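Local coordinates for ERPP protein (Borrelia burgdorferi, PDB 4BOB) that probably binds the complement regulator factor H as an outer surface lipoprotein of the Lyme disease spirochaete, at residues I124-N128 and G129-I133. Sequence-based numbering, arbitrary orientation.
Sequences IESIN and GAEHI
Ile127 lays its CD1 methyl over one face of the His132 imidazole, 3.6 Å from the ring centroid and 18° off the ring normal, a CH-pi contact in which the two side chains meet at about a right angle. Near the ring plane, at its edge, stands the carbonyl oxygen of Glu125. The pair sits at the end of a beta hairpin, where strand 119-126 turns back into strand 131-139 within the antiparallel sheet of this outer surface protein E family member, and it illustrates how a hairpin end can be held by side chains as well as backbone. Glu125 and His132 form the hydrogen-bonded pair, exchanging two N-H...O bonds; Glu125 N reaches His132 O at 2.7 Å. Beyond it, Ile127 N donates to Ala130 O across the turn. That oxygen has a second donor: with CG held beside its own backbone N (chi1 -71°), the His132 ring brings ND1 to 2.6 Å from Ala130 O, in a bent bond (N-H...O 131°) whose acceptor lies somewhat out of the imidazole plane. Ala130 O is thus bonded on one face of its carbonyl plane by the Ile127 backbone, just past the strand end, and on the other by the His132 ring. Ala153 and Pro155 of the neighbouring strand region also touch His132, while Trp48 packs on Ile127.

The other side of the hairpin carries Ile124, Ser126, Glu131 and Ile133, with Leu156 against both isoleucines. Here the aliphatic part of Glu131 passes Ile124, its CB 3.8 Å from Ile124 CG2, and the Ile124 CD1 methyl meets Ile133 CD1 at 3.5 Å.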
loop_
_atom_site.group_PDB
_atom_site.type_symbol
_atom_site.label_atom_id
_atom_site.label_comp_id
_atom_site.label_asym_id
_atom_site.label_seq_id
_atom_site.Cartn_x
_atom_site.Cartn_y
_atom_site.Cartn_z
ATOM N N ILE A 124 -0.436 12.839 -1.115
ATOM C CA ILE A 124 0.512 13.070 -2.218
ATOM C C ILE A 124 1.781 13.570 -1.561
ATOM O O ILE A 124 1.739 14.332 -0.598
ATOM C CB ILE A 124 0.043 14.114 -3.290
ATOM C CG1 ILE A 124 -1.391 13.871 -3.760
ATOM C CG2 ILE A 124 0.931 14.064 -4.533
ATOM C CD1 ILE A 124 -1.602 12.519 -4.398
ATOM N N GLU A 125 2.918 13.123 -2.057
ATOM C CA GLU A 125 4.198 13.576 -1.522
ATOM C C GLU A 125 5.265 13.508 -2.587
ATOM O O GLU A 125 5.536 12.427 -3.120
ATOM C CB GLU A 125 4.623 12.730 -0.321
ATOM C CG GLU A 125 4.509 13.452 1.001
ATOM C CD GLU A 125 5.067 12.634 2.150
ATOM O OE1 GLU A 125 6.108 11.951 1.961
ATOM O OE2 GLU A 125 4.466 12.688 3.251
ATOM N N SER A 126 5.842 14.664 -2.897
ATOM C CA SER A 126 7.022 14.756 -3.743
ATOM C C SER A 126 8.170 14.267 -2.868
ATOM O O SER A 126 8.268 14.686 -1.721
ATOM C CB SER A 126 7.248 16.214 -4.190
ATOM O OG SER A 126 7.298 16.331 -5.606
ATOM N N ILE A 127 9.014 13.369 -3.378
ATOM C CA ILE A 127 10.102 12.791 -2.561
ATOM C C ILE A 127 11.467 13.288 -3.079
ATOM O O ILE A 127 12.213 13.945 -2.322
ATOM C CB ILE A 127 9.961 11.234 -2.415
ATOM C CG1 ILE A 127 8.952 10.922 -1.291
ATOM C CG2 ILE A 127 11.292 10.555 -2.100
ATOM C CD1 ILE A 127 8.379 9.524 -1.284
ATOM N N ASN A 128 11.790 13.014 -4.346
ATOM C CA ASN A 128 12.965 13.646 -4.974
ATOM C C ASN A 128 12.397 14.763 -5.827
ATOM O O ASN A 128 12.298 15.900 -5.353
ATOM C CB ASN A 128 13.820 12.644 -5.774
ATOM C CG ASN A 128 15.191 13.204 -6.171
ATOM O OD1 ASN A 128 15.387 14.412 -6.254
ATOM N ND2 ASN A 128 16.144 12.312 -6.430
ATOM N N GLY A 129 11.994 14.446 -7.055
ATOM C CA GLY A 129 11.090 15.321 -7.817
ATOM C C GLY A 129 9.783 14.630 -8.167
ATOM O O GLY A 129 8.975 15.181 -8.918
ATOM N N ALA A 130 9.573 13.438 -7.595
ATOM C CA ALA A 130 8.521 12.496 -8.025
ATOM C C ALA A 130 7.425 12.353 -6.982
ATOM O O ALA A 130 7.692 11.844 -5.878
ATOM C CB ALA A 130 9.126 11.128 -8.316
ATOM N N GLU A 131 6.207 12.794 -7.322
ATOM C CA GLU A 131 5.082 12.714 -6.390
ATOM C C GLU A 131 4.826 11.244 -6.121
ATOM O O GLU A 131 4.874 10.439 -7.058
ATOM C CB GLU A 131 3.805 13.360 -6.943
ATOM C CG GLU A 131 3.824 14.877 -7.062
ATOM C CD GLU A 131 2.430 15.455 -7.305
ATOM O OE1 GLU A 131 1.785 15.086 -8.317
ATOM O OE2 GLU A 131 1.978 16.277 -6.466
ATOM N N HIS A 132 4.598 10.902 -4.847
ATOM C CA HIS A 132 4.219 9.545 -4.435
ATOM C C HIS A 132 2.956 9.576 -3.635
ATOM O O HIS A 132 2.626 10.583 -3.035
ATOM C CB HIS A 132 5.248 8.938 -3.495
ATOM C CG HIS A 132 6.544 8.581 -4.139
ATOM N ND1 HIS A 132 7.411 9.528 -4.622
ATOM C CD2 HIS A 132 7.157 7.384 -4.298
ATOM C CE1 HIS A 132 8.487 8.927 -5.098
ATOM N NE2 HIS A 132 8.360 7.625 -4.906
ATOM N N ILE A 133 2.286 8.434 -3.588
ATOM C CA ILE A 133 1.187 8.197 -2.664
ATOM C C ILE A 133 1.827 7.680 -1.368
ATOM O O ILE A 133 2.497 6.641 -1.360
ATOM C CB ILE A 133 0.183 7.170 -3.258
ATOM C CG1 ILE A 133 -0.651 7.792 -4.394
ATOM C CG2 ILE A 133 -0.734 6.590 -2.190
ATOM C CD1 ILE A 133 -1.487 9.001 -4.004
#